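Local structure of omega-class glutathione S-transferase (Bombyx mori, 3WD6) at residues I45-A50 / R106-Q111; P79-A84 / V96-E101; S173-A178 / D213-D218; A178-W183 / S219-Y224. The protein binds glutathione and, as an omega-class member of the glutathione transferase superfamily, probably carries out glutathione-dependent transfer and dehydroascorbate reduction. All blocks are in the same frame, centred on the assembly; numbering follows the deposited sequence.

Interaction 1 of 4, residues I45-A50 / R106-Q111; sequences ILALNA and RPLLPQ. With EDO (1,2-ethanediol), chain H.
Ala47 and Ala50, on the first helix (39-51) of the thioredoxin-like N-terminal domain, meet Leu108 and Arg106 of the linker that leads from helix 92-102 to the helical C-terminal domain. The apolar half of the contact is a single methyl-to-methyl approach, in which Leu108 CD1 reaches Ala47 CB at 3.6 Å. The backbone at Leu108 is held in turn by Asp100, whose two carboxylate oxygens accept from Leu108 N and Leu109 N. Arg106 works differently. Its CG lies anti to the backbone N (chi1 -173°) and the chain then bends at chi2 (80°), which lays the methylenes beside the last turn of the helix. CG thereby comes to 3.5 Å from Ala50 O, while Ala50 CB sits over one face of the guanidinium, 4.5 Å from NH1. A water bridges the remaining polar gap. It donates to Ala50 O over 2.8 Å and accepts from Arg106 NE over 3.3 Å. The guanidinium spends NH1 on Pro175 O, just before helix 177-189, and Arg106 O accepts from Lys51 NZ. With a serine in place of Arg106, the Pro175 carbonyl would probably lose its guanidinium donor and the bridging water one of its two mates, while Ala50 would lose its flat cover. No direct hydrogen bond joins the two segments: small alanine side chains allow a close approach, and the polar backbone carbonyl at the helix end is served through water, while the guanidinium bonds across to the C-terminal domain.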
loop_
_atom_site.group_PDB
_atom_site.type_symbol
_atom_site.label_atom_id
_atom_site.label_comp_id
_atom_site.label_asym_id
_atom_site.label_seq_id
_atom_site.Cartn_x
_atom_site.Cartn_y
_atom_site.Cartn_z
ATOM N N ILE A 45 -6.095 -2.834 -2.875
ATOM C CA ILE A 45 -5.868 -3.303 -4.260
ATOM C C ILE A 45 -5.099 -4.633 -4.326
ATOM O O ILE A 45 -5.499 -5.565 -5.043
ATOM C CB ILE A 45 -5.039 -2.273 -5.067
ATOM C CG1 ILE A 45 -5.644 -0.862 -4.958
ATOM C CG2 ILE A 45 -4.874 -2.725 -6.504
ATOM C CD1 ILE A 45 -7.052 -0.768 -5.514
ATOM N N LEU A 46 -3.982 -4.715 -3.603
ATOM C CA LEU A 46 -3.169 -5.927 -3.615
ATOM C C LEU A 46 -4.020 -7.114 -3.197
ATOM O O LEU A 46 -4.053 -8.138 -3.876
ATOM C CB LEU A 46 -1.966 -5.804 -2.662
ATOM C CG LEU A 46 -0.926 -4.749 -3.052
ATOM C CD1 LEU A 46 0.133 -4.638 -1.980
ATOM C CD2 LEU A 46 -0.302 -5.069 -4.433
ATOM N N ALA A 47 -4.710 -6.960 -2.071
ATOM C CA ALA A 47 -5.529 -8.030 -1.548
ATOM C C ALA A 47 -6.548 -8.448 -2.602
ATOM O O ALA A 47 -6.650 -9.642 -2.954
ATOM C CB ALA A 47 -6.212 -7.599 -0.235
ATOM N N LEU A 48 -7.292 -7.475 -3.121
ATOM C CA LEU A 48 -8.303 -7.774 -4.139
ATOM C C LEU A 48 -7.681 -8.454 -5.362
ATOM O O LEU A 48 -8.255 -9.421 -5.902
ATOM C CB LEU A 48 -9.046 -6.513 -4.557
ATOM C CG LEU A 48 -9.930 -5.869 -3.491
ATOM C CD1 LEU A 48 -10.288 -4.470 -3.930
ATOM C CD2 LEU A 48 -11.185 -6.678 -3.274
ATOM N N ASN A 49 -6.518 -7.963 -5.805
ATOM C CA ASN A 49 -5.831 -8.608 -6.929
ATOM C C ASN A 49 -5.458 -10.050 -6.633
ATOM O O ASN A 49 -5.770 -10.953 -7.406
ATOM C CB ASN A 49 -4.568 -7.844 -7.326
ATOM C CG ASN A 49 -4.870 -6.497 -7.969
ATOM O OD1 ASN A 49 -6.037 -6.120 -8.150
ATOM N ND2 ASN A 49 -3.810 -5.757 -8.313
ATOM N N ALA A 50 -4.775 -10.267 -5.515
ATOM C CA ALA A 50 -4.257 -11.592 -5.204
ATOM C C ALA A 50 -5.396 -12.620 -5.098
ATOM O O ALA A 50 -5.245 -13.795 -5.516
ATOM C CB ALA A 50 -3.431 -11.550 -3.918
ATOM N N ARG A 106 -7.705 -18.246 -1.736
ATOM C CA ARG A 106 -6.445 -17.532 -1.557
ATOM C C ARG A 106 -6.424 -16.784 -0.207
ATOM O O ARG A 106 -6.374 -15.559 -0.155
ATOM C CB ARG A 106 -6.210 -16.572 -2.735
ATOM C CG ARG A 106 -4.845 -15.902 -2.729
ATOM C CD ARG A 106 -3.765 -16.830 -3.284
ATOM N NE ARG A 106 -2.547 -16.089 -3.646
ATOM C CZ ARG A 106 -1.674 -15.609 -2.755
ATOM N NH1 ARG A 106 -0.588 -14.943 -3.172
ATOM N NH2 ARG A 106 -1.894 -15.800 -1.446
ATOM N N PRO A 107 -6.477 -17.528 0.900
ATOM C CA PRO A 107 -6.490 -16.854 2.212
ATOM C C PRO A 107 -5.186 -16.085 2.469
ATOM O O PRO A 107 -4.091 -16.650 2.323
ATOM C CB PRO A 107 -6.629 -18.015 3.208
ATOM C CG PRO A 107 -6.094 -19.229 2.466
ATOM C CD PRO A 107 -6.441 -19.002 1.009
ATOM N N LEU A 108 -5.307 -14.813 2.844
ATOM C CA LEU A 108 -4.133 -13.987 3.091
ATOM C C LEU A 108 -3.578 -14.176 4.499
ATOM O O LEU A 108 -2.355 -14.173 4.702
ATOM C CB LEU A 108 -4.457 -12.516 2.833
ATOM C CG LEU A 108 -4.876 -12.300 1.380
ATOM C CD1 LEU A 108 -5.238 -10.843 1.112
ATOM C CD2 LEU A 108 -3.769 -12.800 0.434
ATOM N N LEU A 109 -4.476 -14.334 5.465
ATOM C CA LEU A 109 -4.063 -14.510 6.845
ATOM C C LEU A 109 -3.962 -15.999 7.175
ATOM O O LEU A 109 -4.840 -16.790 6.797
ATOM C CB LEU A 109 -5.044 -13.803 7.792
ATOM C CG LEU A 109 -4.880 -12.276 7.940
ATOM C CD1 LEU A 109 -6.128 -11.602 8.507
ATOM C CD2 LEU A 109 -3.654 -11.931 8.803
ATOM N N PRO A 110 -2.869 -16.389 7.857
ATOM C CA PRO A 110 -2.730 -17.729 8.443
ATOM C C PRO A 110 -3.988 -18.103 9.216
ATOM O O PRO A 110 -4.571 -17.245 9.925
ATOM C CB PRO A 110 -1.583 -17.551 9.444
ATOM C CG PRO A 110 -0.729 -16.476 8.860
ATOM C CD PRO A 110 -1.679 -15.544 8.103
ATOM N N GLN A 111 -4.404 -19.362 9.093
ATOM C CA GLN A 111 -5.534 -19.862 9.882
ATOM C C GLN A 111 -5.163 -20.006 11.367
ATOM O O GLN A 111 -5.955 -19.677 12.245
ATOM C CB GLN A 111 -6.069 -21.182 9.307
ATOM C CG GLN A 111 -7.241 -21.020 8.280
ATOM C CD GLN A 111 -6.820 -20.456 6.896
ATOM O OE1 GLN A 111 -5.665 -20.045 6.683
ATOM N NE2 GLN A 111 -7.770 -20.441 5.954
HETATM C C1 EDO H . -8.162 -9.033 -10.088
HETATM O O1 EDO H . -8.941 -8.999 -8.868
HETATM C C2 EDO H . -8.215 -7.677 -10.809
HETATM O O2 EDO H . -6.981 -7.396 -11.496
HETATM O O HOH W 1 -2.738 -14.610 -6.557
#

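Interaction 2 of 4, residues P79-A84 / V96-E101; sequences PAIEIA and VEYLDE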
loop_
_atom_site.group_PDB
_atom_site.type_symbol
_atom_site.label_atom_id
_atom_site.label_comp_id
_atom_site.label_asym_id
_atom_site.label_seq_id
_atom_site.Cartn_x
_atom_site.Cartn_y
_atom_site.Cartn_z
ATOM N N PRO A 79 -8.021 3.972 1.871
ATOM C CA PRO A 79 -9.125 3.417 1.074
ATOM C C PRO A 79 -10.445 3.299 1.855
ATOM O O PRO A 79 -10.503 3.352 3.107
ATOM C CB PRO A 79 -8.643 1.986 0.790
ATOM C CG PRO A 79 -7.911 1.604 2.105
ATOM C CD PRO A 79 -7.180 2.912 2.480
ATOM N N ALA A 80 -11.509 3.128 1.083
ATOM C CA ALA A 80 -12.754 2.588 1.598
ATOM C C ALA A 80 -13.318 1.617 0.550
ATOM O O ALA A 80 -13.210 1.883 -0.665
ATOM C CB ALA A 80 -13.752 3.701 1.883
ATOM N N ILE A 81 -13.903 0.504 1.006
ATOM C CA ILE A 81 -14.643 -0.358 0.098
ATOM C C ILE A 81 -16.161 -0.215 0.310
ATOM O O ILE A 81 -16.631 0.035 1.432
ATOM C CB ILE A 81 -14.207 -1.857 0.195
ATOM C CG1 ILE A 81 -14.630 -2.466 1.535
ATOM C CG2 ILE A 81 -12.705 -1.994 -0.009
ATOM C CD1 ILE A 81 -14.205 -3.937 1.703
ATOM N N GLU A 82 -16.919 -0.375 -0.769
ATOM C CA GLU A 82 -18.375 -0.330 -0.709
ATOM C C GLU A 82 -18.854 -1.705 -1.158
ATOM O O GLU A 82 -18.682 -2.080 -2.327
ATOM C CB GLU A 82 -18.925 0.773 -1.627
ATOM C CG GLU A 82 -20.444 0.988 -1.540
ATOM C CD GLU A 82 -20.878 2.386 -2.049
ATOM O OE1 GLU A 82 -22.014 2.832 -1.752
ATOM O OE2 GLU A 82 -20.076 3.044 -2.748
ATOM N N ILE A 83 -19.444 -2.468 -0.239
ATOM C CA ILE A 83 -19.734 -3.876 -0.535
ATOM C C ILE A 83 -21.182 -4.060 -0.993
ATOM O O ILE A 83 -21.563 -5.135 -1.501
ATOM C CB ILE A 83 -19.408 -4.786 0.665
ATOM C CG1 ILE A 83 -20.157 -4.309 1.919
ATOM C CG2 ILE A 83 -17.901 -4.779 0.930
ATOM C CD1 ILE A 83 -19.918 -5.175 3.129
ATOM N N ALA A 84 -21.964 -2.990 -0.816
ATOM C CA ALA A 84 -23.376 -2.929 -1.181
ATOM C C ALA A 84 -23.765 -1.456 -1.114
ATOM O O ALA A 84 -23.005 -0.646 -0.546
ATOM C CB ALA A 84 -24.204 -3.745 -0.205
ATOM N N VAL A 96 -8.950 -5.175 4.381
ATOM C CA VAL A 96 -8.289 -6.414 3.984
ATOM C C VAL A 96 -8.708 -7.605 4.842
ATOM O O VAL A 96 -8.875 -8.709 4.319
ATOM C CB VAL A 96 -6.758 -6.259 3.952
ATOM C CG1 VAL A 96 -6.092 -7.609 3.772
ATOM C CG2 VAL A 96 -6.376 -5.283 2.837
ATOM N N GLU A 97 -8.893 -7.387 6.147
ATOM C CA GLU A 97 -9.310 -8.480 7.038
ATOM C C GLU A 97 -10.751 -8.932 6.720
ATOM O O GLU A 97 -11.053 -10.128 6.718
ATOM C CB GLU A 97 -9.099 -8.114 8.522
ATOM C CG GLU A 97 -7.595 -7.934 8.901
ATOM C CD GLU A 97 -7.327 -7.162 10.236
ATOM O OE1 GLU A 97 -8.282 -6.892 11.016
ATOM O OE2 GLU A 97 -6.137 -6.830 10.509
ATOM N N TYR A 98 -11.625 -7.975 6.412
ATOM C CA TYR A 98 -12.969 -8.290 5.918
ATOM C C TYR A 98 -12.985 -9.145 4.628
ATOM O O TYR A 98 -13.735 -10.135 4.540
ATOM C CB TYR A 98 -13.774 -7.012 5.692
ATOM C CG TYR A 98 -15.165 -7.287 5.169
ATOM C CD1 TYR A 98 -15.404 -7.376 3.808
ATOM C CD2 TYR A 98 -16.239 -7.480 6.044
ATOM C CE1 TYR A 98 -16.673 -7.627 3.317
ATOM C CE2 TYR A 98 -17.517 -7.740 5.564
ATOM C CZ TYR A 98 -17.726 -7.815 4.193
ATOM O OH TYR A 98 -18.990 -8.070 3.690
ATOM N N LEU A 99 -12.185 -8.761 3.631
ATOM C CA LEU A 99 -12.134 -9.506 2.381
ATOM C C LEU A 99 -11.615 -10.921 2.619
ATOM O O LEU A 99 -12.111 -11.887 2.015
ATOM C CB LEU A 99 -11.293 -8.776 1.323
ATOM C CG LEU A 99 -11.856 -7.406 0.891
ATOM C CD1 LEU A 99 -10.774 -6.517 0.211
ATOM C CD2 LEU A 99 -13.096 -7.576 -0.001
ATOM N N ASP A 100 -10.637 -11.057 3.510
ATOM C CA ASP A 100 -10.072 -12.382 3.782
ATOM C C ASP A 100 -11.090 -13.298 4.480
ATOM O O ASP A 100 -11.087 -14.511 4.251
ATOM C CB ASP A 100 -8.770 -12.287 4.595
ATOM C CG ASP A 100 -7.783 -13.415 4.267
ATOM O OD1 ASP A 100 -7.525 -13.663 3.051
ATOM O OD2 ASP A 100 -7.266 -14.062 5.225
ATOM N N GLU A 101 -11.970 -12.724 5.307
ATOM C CA GLU A 101 -12.987 -13.519 6.017
ATOM C C GLU A 101 -14.122 -13.943 5.078
ATOM O O GLU A 101 -14.645 -15.060 5.151
ATOM C CB GLU A 101 -13.562 -12.740 7.203
ATOM C CG GLU A 101 -12.664 -12.747 8.430
ATOM C CD GLU A 101 -12.987 -11.640 9.427
ATOM O OE1 GLU A 101 -14.092 -11.061 9.351
ATOM O OE2 GLU A 101 -12.124 -11.344 10.290
#
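Chi1 of 69° at Ile81 sets CG1 between the backbone N and the carbonyl carbon, and the extended second torsion brings CD1 against Tyr98 and Leu99. Ile83 is built alike (chi1 55°), whereas Tyr98 has its ring anti to its own N (chi1 179°), leaning off the helix to meet the isoleucines. These groups join strand 80-82 to helix 92-102 within the C-terminal beta-beta-alpha half of the thioredoxin fold, where the chain passes through strand 87-90 before the helix packs back on the sheet. Pro79, which precedes the strand and follows a cis peptide bond as at the equivalent place in thioredoxin-like folds, touches glutathione; the packing described here lies further along the strand. Ile81 CD1 is the shared atom of the inner part, 4.2 Å from Leu99 CD2, and the two side chains slide past each other in opposite directions. The same methyl approaches Tyr98 CD1 obliquely, also at 4.2 Å. Leu48 of helix 39-51 and Leu30 close in on Leu99, while Thr44 packs on Ile81, making this the inner and better buried end. At the partly exposed end Ile83 and Tyr98 come from opposite directions, with Ile83 CG2 3.9 Å from Tyr98 CE1. There, Ile83 CD1 slants across the phenol end of the ring, 3.6 Å from Tyr98 CZ and only 3.1 Å from Tyr98 OH.

Interaction 3 of 4, residues S173-A178 / D213-D218; sequences SEPGYA and DNMLKD
Asp218 OD2 is gripped twice, by the hydroxyl of Tyr180 and by the backbone N of Ala220, leaving the other oxygen, OD1, to lie against the ring of Pro175. Asp218 is the N-cap of the short helix 219-222, and the bond to Ala220 N is its capping bond; the helix start and the phenol together would probably favour the ionised carboxylate. Its CG stands anti to the backbone N (chi1 -178°), which aims the carboxylate at the proline from the opposing direction. OD1 is 3.3 Å from Pro175 CG and equally close to Pro175 CD, so the carboxylate rests against ring carbons and makes no polar bond across the contact. Met215 brings its sulfur to the same ring, with SD 3.7 Å from Pro175 CB. The methionine chain is bent at both chi2 and chi3 to do so. Its own carbonyl also positions the aspartate, because Asp218 N donates to Met215 O at 2.8 Å as the chain leaves helix 206-216. Phe169 packs on both Pro175 and Met215. Beyond Pro175 the chain enters helix 177-189 with Gly176 at the N-cap. Asp179 OD2 accepts from Gly176 N, as the N3 residue of a capping box does; glycine cannot return a side-chain bond, and Asp171 OD2 takes Ala178 N instead, an arrangement consistent with the N-capping motif of this core helix in glutathione transferases.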
loop_
_atom_site.group_PDB
_atom_site.type_symbol
_atom_site.label_atom_id
_atom_site.label_comp_id
_atom_site.label_asym_id
_atom_site.label_seq_id
_atom_site.Cartn_x
_atom_site.Cartn_y
_atom_site.Cartn_z
ATOM N N SER A 173 5.372 -19.682 -0.033
ATOM C CA SER A 173 5.871 -19.574 -1.411
ATOM C C SER A 173 5.066 -18.562 -2.217
ATOM O O SER A 173 5.583 -18.021 -3.194
ATOM C CB SER A 173 5.982 -20.929 -2.138
ATOM O OG SER A 173 7.353 -21.276 -2.411
ATOM N N GLU A 174 3.832 -18.285 -1.783
ATOM C CA GLU A 174 3.035 -17.153 -2.283
ATOM C C GLU A 174 3.020 -15.998 -1.253
ATOM O O GLU A 174 2.901 -16.242 -0.028
ATOM C CB GLU A 174 1.577 -17.580 -2.429
ATOM C CG GLU A 174 1.144 -18.095 -3.744
ATOM C CD GLU A 174 -0.251 -18.640 -3.652
ATOM O OE1 GLU A 174 -0.697 -18.909 -2.509
ATOM O OE2 GLU A 174 -0.915 -18.785 -4.703
ATOM N N PRO A 175 3.041 -14.740 -1.736
ATOM C CA PRO A 175 2.912 -13.634 -0.768
ATOM C C PRO A 175 1.548 -13.679 -0.073
ATOM O O PRO A 175 0.541 -14.049 -0.686
ATOM C CB PRO A 175 2.975 -12.366 -1.642
ATOM C CG PRO A 175 3.303 -12.830 -3.051
ATOM C CD PRO A 175 2.887 -14.282 -3.129
ATOM N N GLY A 176 1.519 -13.309 1.198
ATOM C CA GLY A 176 0.281 -13.269 1.942
ATOM C C GLY A 176 0.072 -11.908 2.587
ATOM O O GLY A 176 0.577 -10.887 2.086
ATOM N N TYR A 177 -0.650 -11.898 3.706
ATOM C CA TYR A 177 -1.085 -10.659 4.338
ATOM C C TYR A 177 0.117 -9.817 4.739
ATOM O O TYR A 177 0.184 -8.625 4.427
ATOM C CB TYR A 177 -1.913 -11.016 5.559
ATOM C CG TYR A 177 -2.349 -9.878 6.443
ATOM C CD1 TYR A 177 -1.516 -9.394 7.453
ATOM C CD2 TYR A 177 -3.623 -9.330 6.325
ATOM C CE1 TYR A 177 -1.937 -8.382 8.317
ATOM C CE2 TYR A 177 -4.055 -8.314 7.182
ATOM C CZ TYR A 177 -3.210 -7.845 8.179
ATOM O OH TYR A 177 -3.633 -6.822 9.026
ATOM N N ALA A 178 1.056 -10.458 5.428
ATOM C CA ALA A 178 2.249 -9.788 5.917
ATOM C C ALA A 178 3.006 -9.174 4.731
ATOM O O ALA A 178 3.380 -7.990 4.756
ATOM C CB ALA A 178 3.122 -10.771 6.679
ATOM N N ASP A 213 12.840 -8.008 -5.196
ATOM C CA ASP A 213 12.810 -8.463 -6.599
ATOM C C ASP A 213 11.738 -9.505 -6.865
ATOM O O ASP A 213 11.062 -9.445 -7.897
ATOM C CB ASP A 213 14.162 -9.051 -7.022
ATOM C CG ASP A 213 15.239 -8.003 -7.134
ATOM O OD1 ASP A 213 14.899 -6.802 -7.330
ATOM O OD2 ASP A 213 16.425 -8.377 -7.020
ATOM N N ASN A 214 11.613 -10.489 -5.968
ATOM C CA ASN A 214 10.590 -11.518 -6.144
ATOM C C ASN A 214 9.184 -10.920 -6.033
ATOM O O ASN A 214 8.286 -11.278 -6.786
ATOM C CB ASN A 214 10.788 -12.673 -5.157
ATOM C CG ASN A 214 12.054 -13.477 -5.455
ATOM O OD1 ASN A 214 12.373 -13.737 -6.616
ATOM N ND2 ASN A 214 12.774 -13.876 -4.412
ATOM N N MET A 215 8.997 -9.978 -5.118
ATOM C CA MET A 215 7.669 -9.392 -4.957
ATOM C C MET A 215 7.184 -8.686 -6.243
ATOM O O MET A 215 6.014 -8.815 -6.653
ATOM C CB MET A 215 7.623 -8.476 -3.735
ATOM C CG MET A 215 7.451 -9.238 -2.389
ATOM S SD MET A 215 5.808 -9.981 -2.112
ATOM C CE MET A 215 4.831 -8.475 -1.858
ATOM N N LEU A 216 8.102 -7.970 -6.885
ATOM C CA LEU A 216 7.842 -7.266 -8.138
ATOM C C LEU A 216 7.266 -8.197 -9.188
ATOM O O LEU A 216 6.559 -7.762 -10.092
ATOM C CB LEU A 216 9.135 -6.661 -8.678
ATOM C CG LEU A 216 9.624 -5.461 -7.868
ATOM C CD1 LEU A 216 11.025 -5.047 -8.310
ATOM C CD2 LEU A 216 8.632 -4.295 -7.990
ATOM N N LYS A 217 7.567 -9.487 -9.069
ATOM C CA LYS A 217 7.100 -10.448 -10.066
ATOM C C LYS A 217 5.770 -11.099 -9.688
ATOM O O LYS A 217 5.201 -11.846 -10.485
ATOM C CB LYS A 217 8.158 -11.528 -10.324
ATOM C CG LYS A 217 9.306 -11.091 -11.208
ATOM C CD LYS A 217 10.389 -12.171 -11.151
ATOM C CE LYS A 217 11.787 -11.614 -11.459
ATOM N NZ LYS A 217 11.979 -11.596 -12.917
ATOM N N ASP A 218 5.284 -10.847 -8.477
ATOM C CA ASP A 218 3.965 -11.367 -8.107
ATOM C C ASP A 218 2.868 -10.612 -8.873
ATOM O O ASP A 218 2.858 -9.362 -8.901
ATOM C CB ASP A 218 3.719 -11.264 -6.596
ATOM C CG ASP A 218 2.376 -11.847 -6.203
ATOM O OD1 ASP A 218 2.245 -13.101 -6.180
ATOM O OD2 ASP A 218 1.434 -11.053 -5.968
#

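Interaction 4 of 4, residues A178-W183 / S219-Y224; sequences ADYMIW and SAVSQY. With EDO (1,2-ethanediol), chain H.
Segment 178-183 of helix 177-189 approaches the short helix 219-222 most closely at Tyr180 and Val221, whose CA atoms are 8.4 Å apart. Val221 does most of the touching. Trp183 carries its indole anti to the backbone N (chi1 169°), and the two side chains cross at about a right angle. Val221 CG2 stands over one face of the five-membered ring in a CH-pi contact, 4.0 Å from its centroid and 11° off the normal. Its other methyl, CG1, lies 3.4 Å from Trp183 NE1, whose hydrogen bond goes to Glu187 OE2. Tyr180 meets the same valine with an edge, CE1 being 4.2 Å from CG2 near the ring plane. The end of that ring comes up to Ala220 CB, 3.5 Å from Tyr180 OH, a hydroxyl hydrogen-bonded to Asp218 OD2. With an alanine at Trp183, Val221 would probably lose the face it packs on, Glu187 would lose its indole donor, and a gap would open toward helix 206-216. Within the turn, Gln223 NE2 donates to Ser219 O over 2.8 Å from above the carbonyl plane, while OE1 accepts from O2 of an ethanediol at 2.6 Å. Met215 and Leu216 of helix 206-216 pack on the indole, Ala50 and Gln42 of helix 39-51 reach Tyr180 and Trp183, and Tyr224 OH bonds Asn34 at the end of strand 31-34, placing the contact where the two domains join.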
loop_
_atom_site.group_PDB
_atom_site.type_symbol
_atom_site.label_atom_id
_atom_site.label_comp_id
_atom_site.label_asym_id
_atom_site.label_seq_id
_atom_site.Cartn_x
_atom_site.Cartn_y
_atom_site.Cartn_z
ATOM N N ALA A 178 1.056 -10.458 5.428
ATOM C CA ALA A 178 2.249 -9.788 5.917
ATOM C C ALA A 178 3.006 -9.174 4.731
ATOM O O ALA A 178 3.380 -7.990 4.756
ATOM C CB ALA A 178 3.122 -10.771 6.679
ATOM N N ASP A 179 3.210 -9.968 3.685
ATOM C CA ASP A 179 3.880 -9.452 2.505
ATOM C C ASP A 179 3.107 -8.291 1.893
ATOM O O ASP A 179 3.650 -7.202 1.717
ATOM C CB ASP A 179 4.070 -10.546 1.464
ATOM C CG ASP A 179 4.805 -11.754 2.016
ATOM O OD1 ASP A 179 6.060 -11.691 2.146
ATOM O OD2 ASP A 179 4.114 -12.774 2.300
ATOM N N TYR A 180 1.840 -8.518 1.568
ATOM C CA TYR A 180 1.071 -7.502 0.856
ATOM C C TYR A 180 0.884 -6.236 1.671
ATOM O O TYR A 180 0.851 -5.136 1.102
ATOM C CB TYR A 180 -0.294 -8.032 0.423
ATOM C CG TYR A 180 -0.223 -8.990 -0.751
ATOM C CD1 TYR A 180 0.592 -8.710 -1.860
ATOM C CD2 TYR A 180 -0.943 -10.187 -0.744
ATOM C CE1 TYR A 180 0.671 -9.593 -2.940
ATOM C CE2 TYR A 180 -0.868 -11.077 -1.813
ATOM C CZ TYR A 180 -0.062 -10.773 -2.915
ATOM O OH TYR A 180 -0.008 -11.639 -3.986
ATOM N N MET A 181 0.751 -6.377 2.992
ATOM C CA MET A 181 0.377 -5.221 3.822
ATOM C C MET A 181 1.576 -4.292 4.085
ATOM O O MET A 181 1.400 -3.122 4.460
ATOM C CB MET A 181 -0.304 -5.647 5.132
ATOM C CG MET A 181 -1.658 -6.326 4.944
ATOM S SD MET A 181 -2.847 -5.321 4.021
ATOM C CE MET A 181 -2.654 -5.980 2.355
ATOM N N ILE A 182 2.786 -4.800 3.865
ATOM C CA ILE A 182 3.954 -3.944 3.988
ATOM C C ILE A 182 4.486 -3.555 2.608
ATOM O O ILE A 182 5.246 -2.584 2.466
ATOM C CB ILE A 182 5.073 -4.592 4.861
ATOM C CG1 ILE A 182 5.787 -5.727 4.124
ATOM C CG2 ILE A 182 4.494 -5.098 6.188
ATOM C CD1 ILE A 182 6.779 -6.517 5.022
ATOM N N TRP A 183 4.076 -4.302 1.582
ATOM C CA TRP A 183 4.643 -4.112 0.249
ATOM C C TRP A 183 4.697 -2.646 -0.258
ATOM O O TRP A 183 5.687 -2.229 -0.862
ATOM C CB TRP A 183 3.933 -4.989 -0.801
ATOM C CG TRP A 183 4.376 -4.558 -2.158
ATOM C CD1 TRP A 183 3.647 -3.869 -3.093
ATOM C CD2 TRP A 183 5.689 -4.700 -2.694
ATOM N NE1 TRP A 183 4.426 -3.605 -4.203
ATOM C CE2 TRP A 183 5.687 -4.098 -3.977
ATOM C CE3 TRP A 183 6.864 -5.297 -2.226
ATOM C CZ2 TRP A 183 6.824 -4.072 -4.795
ATOM C CZ3 TRP A 183 7.995 -5.271 -3.041
ATOM C CH2 TRP A 183 7.965 -4.656 -4.312
ATOM N N SER A 219 1.941 -11.334 -9.500
ATOM C CA SER A 219 0.985 -10.646 -10.396
ATOM C C SER A 219 0.077 -9.635 -9.697
ATOM O O SER A 219 -0.441 -8.723 -10.358
ATOM C CB SER A 219 0.152 -11.627 -11.218
ATOM O OG SER A 219 -0.544 -12.532 -10.385
ATOM N N ALA A 220 -0.137 -9.797 -8.389
ATOM C CA ALA A 220 -0.946 -8.819 -7.645
ATOM C C ALA A 220 -0.180 -7.505 -7.568
ATOM O O ALA A 220 -0.784 -6.419 -7.621
ATOM C CB ALA A 220 -1.286 -9.309 -6.236
ATOM N N VAL A 221 1.144 -7.616 -7.428
ATOM C CA VAL A 221 2.003 -6.449 -7.406
ATOM C C VAL A 221 2.203 -5.857 -8.804
ATOM O O VAL A 221 1.985 -4.653 -9.015
ATOM C CB VAL A 221 3.383 -6.768 -6.784
ATOM C CG1 VAL A 221 4.303 -5.579 -6.924
ATOM C CG2 VAL A 221 3.229 -7.165 -5.297
ATOM N N SER A 222 2.574 -6.699 -9.768
ATOM C CA SER A 222 3.063 -6.176 -11.047
ATOM C C SER A 222 2.004 -5.414 -11.840
ATOM O O SER A 222 2.309 -4.446 -12.517
ATOM C CB SER A 222 3.671 -7.288 -11.903
ATOM O OG SER A 222 2.711 -8.288 -12.208
ATOM N N GLN A 223 0.757 -5.835 -11.740
ATOM C CA GLN A 223 -0.270 -5.227 -12.573
ATOM C C GLN A 223 -0.624 -3.830 -12.060
ATOM O O GLN A 223 -1.246 -3.045 -12.779
ATOM C CB GLN A 223 -1.515 -6.114 -12.575
ATOM C CG GLN A 223 -2.137 -6.192 -11.203
ATOM C CD GLN A 223 -3.363 -7.082 -11.162
ATOM O OE1 GLN A 223 -4.491 -6.609 -11.375
ATOM N NE2 GLN A 223 -3.156 -8.384 -10.873
ATOM N N TYR A 224 -0.229 -3.522 -10.822
ATOM C CA TYR A 224 -0.526 -2.224 -10.213
ATOM C C TYR A 224 0.729 -1.346 -10.040
ATOM O O TYR A 224 0.637 -0.230 -9.535
ATOM C CB TYR A 224 -1.228 -2.416 -8.846
ATOM C CG TYR A 224 -1.874 -1.170 -8.252
ATOM C CD1 TYR A 224 -2.893 -0.502 -8.929
ATOM C CD2 TYR A 224 -1.492 -0.680 -6.995
ATOM C CE1 TYR A 224 -3.518 0.648 -8.384
ATOM C CE2 TYR A 224 -2.118 0.474 -6.427
ATOM C CZ TYR A 224 -3.128 1.126 -7.144
ATOM O OH TYR A 224 -3.751 2.256 -6.641
HETATM C C1 EDO H . -8.162 -9.033 -10.088
HETATM O O1 EDO H . -8.941 -8.999 -8.868
HETATM C C2 EDO H . -8.215 -7.677 -10.809
HETATM O O2 EDO H . -6.981 -7.396 -11.496
#

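Overall arrangement
Interactions 3 and 4 form one buried block in the C-terminal domain: both use helix 177-189, and their centres are 6 Å apart. Interaction 2 belongs wholly to the N-terminal domain and runs from buried Ile81 and Leu99 out to the partly exposed Ile83 and Tyr98, while interaction 1, also only partly buried, ties the first helix to the interdomain linker. Asp100, on the helix of interaction 2, fixes that linker, and Asn49 ND2 bonds Ala220 O between interactions 1 and 4. Chemistry follows place: aliphatic and oblique aromatic packing against the sheet, water and guanidinium at the linker, a carboxylate resting on proline beside helix caps, and an indole face under valine in the core.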